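Local coordinates for cobalamin biosynthesis protein (PDB 3BY5) that probably takes part in the biosynthesis of cobalamin (vitamin B12), although its exact role is not established, at residues T11-G16 with V39-L44; A47-D52 with L67-Q72; E73-V78 with E100-A105; A111-P116 with A126-S131. All blocks are in the same frame, centred on the assembly; numbering follows the deposited sequence.

Contact 1: T11-G16 with V39-L44; sequences TVAGIG and VTVDYL
Ala13 and Leu44 form a parallel beta pair where strands 11-17 and 43-46 meet, the two strands of a beta-alpha-beta crossover linked by helix 23-37. This inner end is tightly packed. Ala13 N donates to Tyr43 O at 3.0 Å. Ala13 CB sits against both methyls of Val41, 3.7 Å from CG1, and also touches Leu44 CD2. The same Leu44 methyl lies 4.0 Å from Ile15 CG1, and Ile26 and Val30 of helix 23-37 pack on this group. On the other face Val12 and Tyr43 run side by side, pointing the same way, and Val12 CG2 meets ring atom CD1 of Tyr43 at 4.0 Å. With CG anti to its backbone N (chi1 -160°), the Tyr43 ring then leads away toward Tyr43 of the second subunit.

The solvent side, at Thr40 and Asp42, is looser. Asp42 N gives Thr11 O a bond of 3.1 Å, while Asp42 OD1 receives Thr11 N at 3.0 Å on the syn side, 18° out of the carboxylate plane. Backbone bonds and apolar packing thus share the inner end, whereas at the first residue of strand 11-17 a side-chain carboxylate takes the N-H.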
loop_
_atom_site.group_PDB
_atom_site.type_symbol
_atom_site.label_atom_id
_atom_site.label_comp_id
_atom_site.label_asym_id
_atom_site.label_seq_id
_atom_site.Cartn_x
_atom_site.Cartn_y
_atom_site.Cartn_z
ATOM N N THR A 11 -11.719 2.983 7.105
ATOM C CA THR A 11 -11.360 4.391 6.920
ATOM C C THR A 11 -9.865 4.614 6.618
ATOM O O THR A 11 -8.979 4.168 7.357
ATOM C CB THR A 11 -11.881 5.288 8.093
ATOM O OG1 THR A 11 -10.900 6.270 8.448
ATOM C CG2 THR A 11 -12.233 4.453 9.316
ATOM N N VAL A 12 -9.620 5.315 5.512
ATOM C CA VAL A 12 -8.287 5.536 4.963
ATOM C C VAL A 12 -7.901 7.000 5.119
ATOM O O VAL A 12 -8.700 7.880 4.807
ATOM C CB VAL A 12 -8.246 5.147 3.451
ATOM C CG1 VAL A 12 -6.883 5.413 2.836
ATOM C CG2 VAL A 12 -8.615 3.690 3.266
ATOM N N ALA A 13 -6.690 7.265 5.607
ATOM C CA ALA A 13 -6.153 8.626 5.624
ATOM C C ALA A 13 -5.091 8.816 4.552
ATOM O O ALA A 13 -4.038 8.185 4.599
ATOM C CB ALA A 13 -5.592 8.971 6.979
ATOM N N GLY A 14 -5.380 9.681 3.584
ATOM C CA GLY A 14 -4.410 10.054 2.554
ATOM C C GLY A 14 -3.464 11.107 3.087
ATOM O O GLY A 14 -3.905 12.119 3.630
ATOM N N ILE A 15 -2.163 10.871 2.940
ATOM C CA ILE A 15 -1.142 11.757 3.511
ATOM C C ILE A 15 -0.315 12.460 2.437
ATOM O O ILE A 15 0.219 11.825 1.530
ATOM C CB ILE A 15 -0.180 11.004 4.473
ATOM C CG1 ILE A 15 -0.946 10.145 5.489
ATOM C CG2 ILE A 15 0.760 11.979 5.184
ATOM C CD1 ILE A 15 -1.879 10.919 6.408
ATOM N N GLY A 16 -0.230 13.781 2.551
ATOM C CA GLY A 16 0.671 14.579 1.736
ATOM C C GLY A 16 1.533 15.423 2.649
ATOM O O GLY A 16 1.071 15.880 3.691
ATOM N N VAL A 39 -12.981 9.947 13.987
ATOM C CA VAL A 39 -12.694 8.745 13.208
ATOM C C VAL A 39 -11.525 7.979 13.816
ATOM O O VAL A 39 -10.844 8.475 14.719
ATOM C CB VAL A 39 -12.398 9.064 11.710
ATOM C CG1 VAL A 39 -13.624 9.661 11.028
ATOM C CG2 VAL A 39 -11.185 9.985 11.565
ATOM N N THR A 40 -11.312 6.763 13.328
ATOM C CA THR A 40 -10.141 5.984 13.694
ATOM C C THR A 40 -9.576 5.405 12.415
ATOM O O THR A 40 -10.208 4.566 11.783
ATOM C CB THR A 40 -10.465 4.845 14.693
ATOM O OG1 THR A 40 -11.611 5.193 15.485
ATOM C CG2 THR A 40 -9.269 4.590 15.607
ATOM N N VAL A 41 -8.396 5.882 12.036
ATOM C CA VAL A 41 -7.727 5.480 10.802
ATOM C C VAL A 41 -7.207 4.051 10.925
ATOM O O VAL A 41 -6.515 3.715 11.887
ATOM C CB VAL A 41 -6.550 6.437 10.481
ATOM C CG1 VAL A 41 -5.843 6.021 9.213
ATOM C CG2 VAL A 41 -7.044 7.869 10.365
ATOM N N ASP A 42 -7.553 3.208 9.958
ATOM C CA ASP A 42 -7.041 1.843 9.940
ATOM C C ASP A 42 -6.180 1.530 8.717
ATOM O O ASP A 42 -5.719 0.403 8.550
ATOM C CB ASP A 42 -8.166 0.813 10.135
ATOM C CG ASP A 42 -9.446 1.195 9.424
ATOM O OD1 ASP A 42 -9.394 1.399 8.195
ATOM O OD2 ASP A 42 -10.503 1.279 10.091
ATOM N N TYR A 43 -5.928 2.546 7.894
ATOM C CA TYR A 43 -5.126 2.385 6.686
ATOM C C TYR A 43 -4.581 3.735 6.201
ATOM O O TYR A 43 -5.301 4.723 6.174
ATOM C CB TYR A 43 -5.987 1.721 5.603
ATOM C CG TYR A 43 -5.224 1.062 4.489
ATOM C CD1 TYR A 43 -5.171 1.647 3.232
ATOM C CD2 TYR A 43 -4.567 -0.153 4.683
ATOM C CE1 TYR A 43 -4.476 1.055 2.193
ATOM C CE2 TYR A 43 -3.865 -0.758 3.645
ATOM C CZ TYR A 43 -3.827 -0.142 2.402
ATOM O OH TYR A 43 -3.145 -0.710 1.355
ATOM N N LEU A 44 -3.306 3.776 5.837
ATOM C CA LEU A 44 -2.690 5.001 5.315
ATOM C C LEU A 44 -2.436 4.916 3.817
ATOM O O LEU A 44 -2.235 3.830 3.279
ATOM C CB LEU A 44 -1.366 5.297 6.024
ATOM C CG LEU A 44 -1.364 5.782 7.467
ATOM C CD1 LEU A 44 0.060 6.051 7.882
ATOM C CD2 LEU A 44 -2.209 7.030 7.626
#

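Contact 2: A47-D52 with L67-Q72; sequences APLKAD and LEIVAQ
Ala47 and Val70 pass with their CA atoms 5.3 Å apart just beyond the paired ends of strands 43-46 and 67-69, and no hydrogen bond joins 47-52 to 67-72. Pro48 carries much of the contact: its CD lies 3.2 Å from Val70 O, and its CG is 3.5 Å from Gln72 OE1. Gln72 is bent at chi2 (74°), and the bend brings OE1 to the ring, the two side chains crossing at about a right angle. Ile69 works with both branches. Its CG2 lies 3.8 Å from Ala47 O and 4.0 Å from Pro48 CA, while its CD1 meets Leu49 CD2 at 3.9 Å, the two side chains crossing nearly perpendicularly. With CG1 beside the backbone N and anti to the carbonyl carbon (chi1 -50°), CG2 falls anti to N, and the longer branch runs on to the leucine.

Beyond the contact, Ile69 packs on Ile69 of the second subunit, whose antiparallel strand continues the sheet, and Ala71 occupies the N-cap position of helix 72-84. Proline has no N-H to give, and where a strand would offer Val70 O a donor this loop brings up ring methylenes. Strand pairing therefore stops here, and between these two segments van der Waals contact replaces it.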
loop_
_atom_site.group_PDB
_atom_site.type_symbol
_atom_site.label_atom_id
_atom_site.label_comp_id
_atom_site.label_asym_id
_atom_site.label_seq_id
_atom_site.Cartn_x
_atom_site.Cartn_y
_atom_site.Cartn_z
ATOM N N ALA A 47 0.577 9.516 -2.419
ATOM C CA ALA A 47 0.927 9.633 -3.823
ATOM C C ALA A 47 2.379 9.194 -3.964
ATOM O O ALA A 47 3.054 9.045 -2.946
ATOM C CB ALA A 47 0.766 11.064 -4.239
ATOM N N PRO A 48 2.842 8.994 -5.194
ATOM C CA PRO A 48 4.248 8.656 -5.443
ATOM C C PRO A 48 5.195 9.640 -4.765
ATOM O O PRO A 48 5.199 10.823 -5.103
ATOM C CB PRO A 48 4.366 8.775 -6.963
ATOM C CG PRO A 48 2.997 8.484 -7.465
ATOM C CD PRO A 48 2.055 9.043 -6.438
ATOM N N LEU A 49 5.985 9.150 -3.816
ATOM C CA LEU A 49 6.734 10.019 -2.917
ATOM C C LEU A 49 8.017 10.519 -3.575
ATOM O O LEU A 49 8.557 9.874 -4.474
ATOM C CB LEU A 49 7.063 9.287 -1.615
ATOM C CG LEU A 49 7.042 7.759 -1.671
ATOM C CD1 LEU A 49 8.291 7.230 -2.360
ATOM C CD2 LEU A 49 6.904 7.171 -0.276
ATOM N N LYS A 50 8.499 11.672 -3.122
ATOM C CA LYS A 50 9.182 12.614 -4.000
ATOM C C LYS A 50 10.692 12.567 -3.792
ATOM O O LYS A 50 11.382 11.733 -4.377
ATOM C CB LYS A 50 8.663 14.035 -3.766
ATOM C CG LYS A 50 7.541 14.448 -4.706
ATOM C CD LYS A 50 7.222 15.928 -4.567
ATOM C CE LYS A 50 6.068 16.156 -3.605
ATOM N NZ LYS A 50 6.502 16.056 -2.184
ATOM N N ALA A 51 11.197 13.467 -2.955
ATOM C CA ALA A 51 12.608 13.464 -2.588
ATOM C C ALA A 51 12.817 12.856 -1.206
ATOM O O ALA A 51 13.719 12.043 -1.005
ATOM C CB ALA A 51 13.172 14.875 -2.639
ATOM N N ASP A 52 11.976 13.253 -0.256
ATOM C CA ASP A 52 11.921 12.594 1.043
ATOM C C ASP A 52 10.770 11.597 1.107
ATOM O O ASP A 52 9.663 11.882 0.649
ATOM C CB ASP A 52 11.785 13.628 2.163
ATOM C CG ASP A 52 12.100 13.052 3.529
ATOM O OD1 ASP A 52 13.296 12.878 3.842
ATOM O OD2 ASP A 52 11.151 12.773 4.292
ATOM N N LEU A 67 0.743 1.170 4.659
ATOM C CA LEU A 67 0.783 2.313 3.757
ATOM C C LEU A 67 0.621 1.855 2.320
ATOM O O LEU A 67 1.269 0.913 1.901
ATOM C CB LEU A 67 2.093 3.083 3.924
ATOM C CG LEU A 67 2.290 4.337 3.071
ATOM C CD1 LEU A 67 1.367 5.481 3.495
ATOM C CD2 LEU A 67 3.742 4.768 3.122
ATOM N N GLU A 68 -0.258 2.511 1.573
ATOM C CA GLU A 68 -0.324 2.280 0.139
ATOM C C GLU A 68 0.233 3.475 -0.621
ATOM O O GLU A 68 -0.290 4.578 -0.529
ATOM C CB GLU A 68 -1.743 1.948 -0.326
ATOM C CG GLU A 68 -1.807 1.541 -1.795
ATOM C CD GLU A 68 -3.202 1.150 -2.251
ATOM O OE1 GLU A 68 -3.956 0.571 -1.442
ATOM O OE2 GLU A 68 -3.541 1.401 -3.430
ATOM N N ILE A 69 1.316 3.246 -1.351
ATOM C CA ILE A 69 1.862 4.257 -2.248
ATOM C C ILE A 69 1.195 4.042 -3.603
ATOM O O ILE A 69 1.566 3.141 -4.359
ATOM C CB ILE A 69 3.401 4.180 -2.345
ATOM C CG1 ILE A 69 4.014 4.154 -0.940
ATOM C CG2 ILE A 69 3.950 5.350 -3.186
ATOM C CD1 ILE A 69 5.405 3.574 -0.872
ATOM N N VAL A 70 0.186 4.865 -3.873
ATOM C CA VAL A 70 -0.700 4.691 -5.017
ATOM C C VAL A 70 -0.035 5.201 -6.292
ATOM O O VAL A 70 0.433 6.333 -6.328
ATOM C CB VAL A 70 -2.041 5.430 -4.778
ATOM C CG1 VAL A 70 -2.981 5.213 -5.926
ATOM C CG2 VAL A 70 -2.689 4.953 -3.493
ATOM N N ALA A 71 0.012 4.353 -7.321
ATOM C CA ALA A 71 0.581 4.699 -8.630
ATOM C C ALA A 71 -0.145 5.872 -9.280
ATOM O O ALA A 71 -1.344 6.055 -9.067
ATOM C CB ALA A 71 0.553 3.491 -9.551
ATOM N N GLN A 72 0.585 6.655 -10.073
ATOM C CA GLN A 72 0.052 7.861 -10.719
ATOM C C GLN A 72 -1.097 7.569 -11.689
ATOM O O GLN A 72 -2.018 8.372 -11.814
ATOM C CB GLN A 72 1.179 8.628 -11.425
ATOM C CG GLN A 72 0.870 10.098 -11.747
ATOM C CD GLN A 72 0.903 11.006 -10.522
ATOM O OE1 GLN A 72 1.799 10.908 -9.679
ATOM N NE2 GLN A 72 -0.073 11.903 -10.426
#

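Contact 3: E73-V78 with E100-A105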
loop_
_atom_site.group_PDB
_atom_site.type_symbol
_atom_site.label_atom_id
_atom_site.label_comp_id
_atom_site.label_asym_id
_atom_site.label_seq_id
_atom_site.Cartn_x
_atom_site.Cartn_y
_atom_site.Cartn_z
ATOM N N GLU A 73 -1.036 6.413 -12.350
ATOM C CA GLU A 73 -2.083 5.931 -13.257
ATOM C C GLU A 73 -3.390 5.705 -12.521
ATOM O O GLU A 73 -4.464 5.976 -13.054
ATOM C CB GLU A 73 -1.659 4.608 -13.911
ATOM C CG GLU A 73 -0.669 4.737 -15.069
ATOM C CD GLU A 73 0.787 4.935 -14.632
ATOM O OE1 GLU A 73 1.642 5.158 -15.522
ATOM O OE2 GLU A 73 1.085 4.863 -13.415
ATOM N N ARG A 74 -3.275 5.196 -11.297
ATOM C CA ARG A 74 -4.412 4.887 -10.442
ATOM C C ARG A 74 -4.988 6.172 -9.843
ATOM O O ARG A 74 -6.202 6.306 -9.710
ATOM C CB ARG A 74 -3.980 3.891 -9.355
ATOM C CG ARG A 74 -5.078 3.386 -8.413
ATOM C CD ARG A 74 -5.939 2.286 -9.022
ATOM N NE ARG A 74 -7.187 2.806 -9.584
ATOM C CZ ARG A 74 -8.351 2.850 -8.937
ATOM N NH1 ARG A 74 -8.444 2.400 -7.688
ATOM N NH2 ARG A 74 -9.426 3.344 -9.544
ATOM N N LEU A 75 -4.110 7.112 -9.498
ATOM C CA LEU A 75 -4.515 8.420 -9.000
ATOM C C LEU A 75 -5.291 9.183 -10.045
ATOM O O LEU A 75 -6.348 9.741 -9.749
ATOM C CB LEU A 75 -3.303 9.254 -8.604
ATOM C CG LEU A 75 -2.558 8.966 -7.303
ATOM C CD1 LEU A 75 -1.403 9.932 -7.175
ATOM C CD2 LEU A 75 -3.470 9.107 -6.124
ATOM N N GLU A 76 -4.754 9.207 -11.265
ATOM C CA GLU A 76 -5.409 9.859 -12.395
ATOM C C GLU A 76 -6.795 9.274 -12.683
ATOM O O GLU A 76 -7.745 10.017 -12.914
ATOM C CB GLU A 76 -4.528 9.796 -13.645
ATOM C CG GLU A 76 -3.340 10.765 -13.644
ATOM C CD GLU A 76 -3.736 12.241 -13.722
ATOM O OE1 GLU A 76 -4.823 12.565 -14.265
ATOM O OE2 GLU A 76 -2.940 13.081 -13.245
ATOM N N ALA A 77 -6.898 7.949 -12.643
ATOM C CA ALA A 77 -8.159 7.239 -12.848
ATOM C C ALA A 77 -9.223 7.665 -11.848
ATOM O O ALA A 77 -10.344 7.976 -12.236
ATOM C CB ALA A 77 -7.935 5.736 -12.770
ATOM N N VAL A 78 -8.844 7.692 -10.571
ATOM C CA VAL A 78 -9.718 8.077 -9.455
ATOM C C VAL A 78 -10.187 9.523 -9.579
ATOM O O VAL A 78 -11.380 9.807 -9.444
ATOM C CB VAL A 78 -9.010 7.816 -8.099
ATOM C CG1 VAL A 78 -9.670 8.555 -6.951
ATOM C CG2 VAL A 78 -9.006 6.340 -7.817
ATOM N N GLU A 100 -6.448 13.474 -1.479
ATOM C CA GLU A 100 -7.835 13.028 -1.545
ATOM C C GLU A 100 -7.958 11.856 -2.506
ATOM O O GLU A 100 -8.571 10.845 -2.180
ATOM C CB GLU A 100 -8.760 14.176 -1.961
ATOM C CG GLU A 100 -9.043 15.184 -0.852
ATOM C CD GLU A 100 -9.724 16.459 -1.344
ATOM O OE1 GLU A 100 -9.721 16.713 -2.564
ATOM O OE2 GLU A 100 -10.254 17.224 -0.506
ATOM N N ALA A 101 -7.330 11.989 -3.671
ATOM C CA ALA A 101 -7.311 10.938 -4.686
ATOM C C ALA A 101 -6.543 9.684 -4.254
ATOM O O ALA A 101 -6.856 8.589 -4.713
ATOM C CB ALA A 101 -6.759 11.484 -5.991
ATOM N N ALA A 102 -5.544 9.855 -3.383
ATOM C CA ALA A 102 -4.778 8.734 -2.811
ATOM C C ALA A 102 -5.588 7.941 -1.800
ATOM O O ALA A 102 -5.571 6.715 -1.826
ATOM C CB ALA A 102 -3.488 9.224 -2.188
ATOM N N ALA A 103 -6.288 8.651 -0.916
ATOM C CA ALA A 103 -7.173 8.049 0.084
ATOM C C ALA A 103 -8.338 7.316 -0.561
ATOM O O ALA A 103 -8.713 6.244 -0.101
ATOM C CB ALA A 103 -7.693 9.096 1.043
ATOM N N LEU A 104 -8.895 7.897 -1.624
ATOM C CA LEU A 104 -10.022 7.303 -2.338
ATOM C C LEU A 104 -9.605 6.092 -3.146
ATOM O O LEU A 104 -10.375 5.146 -3.273
ATOM C CB LEU A 104 -10.697 8.325 -3.252
ATOM C CG LEU A 104 -11.583 9.397 -2.608
ATOM C CD1 LEU A 104 -12.121 10.338 -3.671
ATOM C CD2 LEU A 104 -12.724 8.789 -1.808
ATOM N N ALA A 105 -8.387 6.122 -3.686
ATOM C CA ALA A 105 -7.858 4.993 -4.452
ATOM C C ALA A 105 -7.625 3.780 -3.570
ATOM O O ALA A 105 -7.975 2.661 -3.941
ATOM C CB ALA A 105 -6.581 5.378 -5.147
#
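Leu75 and Ala101 have the nearest CA atoms of 73-78 and 100-105, 5.7 Å apart. These short segments of helices 72-84 and 98-107 cross almost perpendicularly, at 95°, and their axes come within 8.9 Å. Such a separation suits an interface in which one helix offers mainly alanines, here Ala101, Ala102 and Ala105, and the other supplies the bulk.

Val78 points toward the partner. Its CG1, anti to the backbone N (chi1 163°), lies between Ala101 and Leu104, 3.6 Å from Ala101 O and 3.8 Å from Leu104 CB, whereas CG2 lies against Ala105, 3.7 Å from its CB. One turn earlier, Leu75 lays CD2 alongside the backbone of 101-102, 3.5 Å from Ala102 N and 3.9 Å from Ala102 CB. Arg74 flanks the other end of the crossing with its aliphatic part, CG touching Ala105 CB. Bends at chi2 and chi3 bring Arg74 NH1 to 3.8 Å from Ala105 O, with Val78 CG2 over the rim of one guanidinium face. No hydrogen bond joins 73-78 to 100-105; the contact is mainly apolar, with some methyls lying on backbone atoms.

Around it, Leu75 also packs on Ala47 and Pro48, and Ala105 on Val70, which ties the crossing to the loops that follow strands 43-46 and 67-69. On the far side of helix 98-107, Ala103 rests on Ala128 of strand 123-129, which the end of Leu104 also reaches, while Glu100 packs on Leu113. Helix 98-107 is therefore sandwiched between the sheet and helix 72-84, which forms the outer layer.

Contact 4: A111-P116 with A126-S131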
loop_
_atom_site.group_PDB
_atom_site.type_symbol
_atom_site.label_atom_id
_atom_site.label_comp_id
_atom_site.label_asym_id
_atom_site.label_seq_id
_atom_site.Cartn_x
_atom_site.Cartn_y
_atom_site.Cartn_z
ATOM N N ALA A 111 -15.773 4.511 -2.164
ATOM C CA ALA A 111 -15.478 5.339 -1.049
ATOM C C ALA A 111 -15.990 6.718 -1.292
ATOM O O ALA A 111 -16.301 7.086 -2.396
ATOM C CB ALA A 111 -14.039 5.366 -0.849
ATOM N N ARG A 112 -16.040 7.484 -0.230
ATOM C CA ARG A 112 -16.345 8.909 -0.252
ATOM C C ARG A 112 -15.492 9.630 0.788
ATOM O O ARG A 112 -15.020 9.014 1.746
ATOM C CB ARG A 112 -17.848 9.151 -0.030
ATOM C CG ARG A 112 -18.340 8.845 1.373
ATOM C CD ARG A 112 -19.616 8.018 1.376
ATOM N NE ARG A 112 -19.719 7.246 2.619
ATOM C CZ ARG A 112 -19.360 5.969 2.757
ATOM N NH1 ARG A 112 -18.882 5.280 1.725
ATOM N NH2 ARG A 112 -19.487 5.372 3.937
ATOM N N LEU A 113 -15.275 10.925 0.580
ATOM C CA LEU A 113 -14.585 11.755 1.557
ATOM C C LEU A 113 -15.574 12.185 2.620
ATOM O O LEU A 113 -16.653 12.673 2.296
ATOM C CB LEU A 113 -13.987 12.986 0.886
ATOM C CG LEU A 113 -12.894 12.780 -0.159
ATOM C CD1 LEU A 113 -12.664 14.086 -0.872
ATOM C CD2 LEU A 113 -11.600 12.261 0.465
ATOM N N VAL A 114 -15.206 12.007 3.884
ATOM C CA VAL A 114 -16.131 12.251 4.996
ATOM C C VAL A 114 -15.800 13.491 5.827
ATOM O O VAL A 114 -16.614 13.941 6.640
ATOM C CB VAL A 114 -16.249 11.020 5.925
ATOM C CG1 VAL A 114 -16.806 9.831 5.158
ATOM C CG2 VAL A 114 -14.909 10.676 6.559
ATOM N N ALA A 115 -14.607 14.038 5.616
ATOM C CA ALA A 115 -14.135 15.183 6.373
ATOM C C ALA A 115 -13.534 16.190 5.397
ATOM O O ALA A 115 -13.107 15.800 4.309
ATOM C CB ALA A 115 -13.105 14.732 7.386
ATOM N N PRO A 116 -13.525 17.491 5.762
ATOM C CA PRO A 116 -12.849 18.474 4.920
ATOM C C PRO A 116 -11.334 18.327 4.973
ATOM O O PRO A 116 -10.800 17.747 5.921
ATOM C CB PRO A 116 -13.270 19.809 5.540
ATOM C CG PRO A 116 -13.536 19.490 6.955
ATOM C CD PRO A 116 -14.158 18.130 6.932
ATOM N N ALA A 126 -6.275 13.680 4.354
ATOM C CA ALA A 126 -7.608 13.488 3.775
ATOM C C ALA A 126 -8.198 12.181 4.275
ATOM O O ALA A 126 -7.563 11.144 4.165
ATOM C CB ALA A 126 -7.532 13.468 2.269
ATOM N N ILE A 127 -9.410 12.220 4.816
ATOM C CA ILE A 127 -10.039 10.994 5.314
ATOM C C ILE A 127 -11.155 10.511 4.388
ATOM O O ILE A 127 -12.076 11.259 4.067
ATOM C CB ILE A 127 -10.528 11.124 6.794
ATOM C CG1 ILE A 127 -9.339 11.283 7.745
ATOM C CG2 ILE A 127 -11.318 9.893 7.242
ATOM C CD1 ILE A 127 -9.079 12.700 8.172
ATOM N N ALA A 128 -11.040 9.257 3.953
ATOM C CA ALA A 128 -12.086 8.600 3.177
ATOM C C ALA A 128 -12.627 7.380 3.911
ATOM O O ALA A 128 -11.896 6.716 4.637
ATOM C CB ALA A 128 -11.565 8.204 1.812
HETATM N N MSE A 129 -13.916 7.104 3.725
HETATM C CA MSE A 129 -14.542 5.874 4.213
HETATM C C MSE A 129 -15.164 5.114 3.059
HETATM O O MSE A 129 -15.687 5.718 2.125
HETATM C CB MSE A 129 -15.610 6.178 5.255
HETATM C CG MSE A 129 -15.172 5.921 6.674
HETATM SE SE MSE A 129 -15.943 7.203 7.915
HETATM C CE MSE A 129 -15.306 6.469 9.607
ATOM N N THR A 130 -15.112 3.788 3.129
ATOM C CA THR A 130 -15.613 2.948 2.046
ATOM C C THR A 130 -17.012 2.410 2.349
ATOM O O THR A 130 -17.517 2.587 3.458
ATOM C CB THR A 130 -14.623 1.808 1.711
ATOM O OG1 THR A 130 -14.971 1.230 0.447
ATOM C CG2 THR A 130 -14.622 0.737 2.792
ATOM N N SER A 131 -17.618 1.766 1.348
ATOM C CA SER A 131 -18.982 1.217 1.420
ATOM C C SER A 131 -19.267 0.343 2.650
ATOM O O SER A 131 -20.323 0.478 3.273
ATOM C CB SER A 131 -19.307 0.433 0.141
ATOM O OG SER A 131 -19.146 1.238 -1.014
HETATM O O HOH W 1 -10.745 14.746 3.768
HETATM O O HOH W 2 -9.528 15.345 6.137
#
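Arg112 and Met129 form a hydrogen-bonded pair in the antiparallel beta hairpin of strands 112-120 and 123-129, at one edge of the chain's mixed sheet. The backbone bonds come first. Arg112 N donates to Met129 O and Met129 N to Arg112 O, both at 3.0 Å and both fairly straight. Leu113 and Ala128 make the adjacent non-hydrogen-bonded pair, with CA atoms 4.3 Å apart. Val114 N then reaches Ile127 O at 3.2 Å.

Water takes over where the pairing is interrupted: one molecule bridges Ala115 O and Ile127 N, and a second bonds Pro116 O but binds Ile127 N only weakly.

Apolar contacts are sorted by face. Ile127 and Val114 cross at about a right angle, their CG2 methyls 3.7 Å apart, and Val114 CG1 meets Met129 CB at 3.8 Å; Phe37 of helix 23-37 packs against Ile127 on this side. Turned the other way, Leu113 CD2 touches Ala128 CB, with Glu100 and Leu104 of helix 98-107 above them.

The charged side chain lies across the exposed margin of the hairpin. With CG between its backbone N and carbonyl carbon (chi1 70°), Arg112 swings its guanidinium along the partner strand, so that Met129 CB lies over the rim of one face and Ser131 N sits at the edge. Arg112 NH2 makes a weak bond to Thr130 O at 3.4 Å. The selenium of Met129, a selenomethionine, lies 3.9 Å from both Val114 CG1 and Val114 CG2.

In the fold
Contacts 1 and 4 hold neighbouring strands of one sheet and are joined through it: Val12 N and Gly14 N probably bond Ala128 O and Ala126 O. Both rely on backbone hydrogen bonds, parallel in contact 1, which adds the Asp42 carboxylate, and antiparallel in contact 4, which adds two waters and a weak Arg112 bond. Contact 3, also buried, has no bond between its segments and joins two helices, one of which lies on the sheet, with Leu104 reaching Ala111 and Ala103 reaching Gly14. Contact 2, only partly buried, lies at the dimer interface; it meets contact 3 where Val70 touches Ala102. Contacts 2 and 4 lie on opposite sides of the chain's centre, their own centres about 19 Å apart.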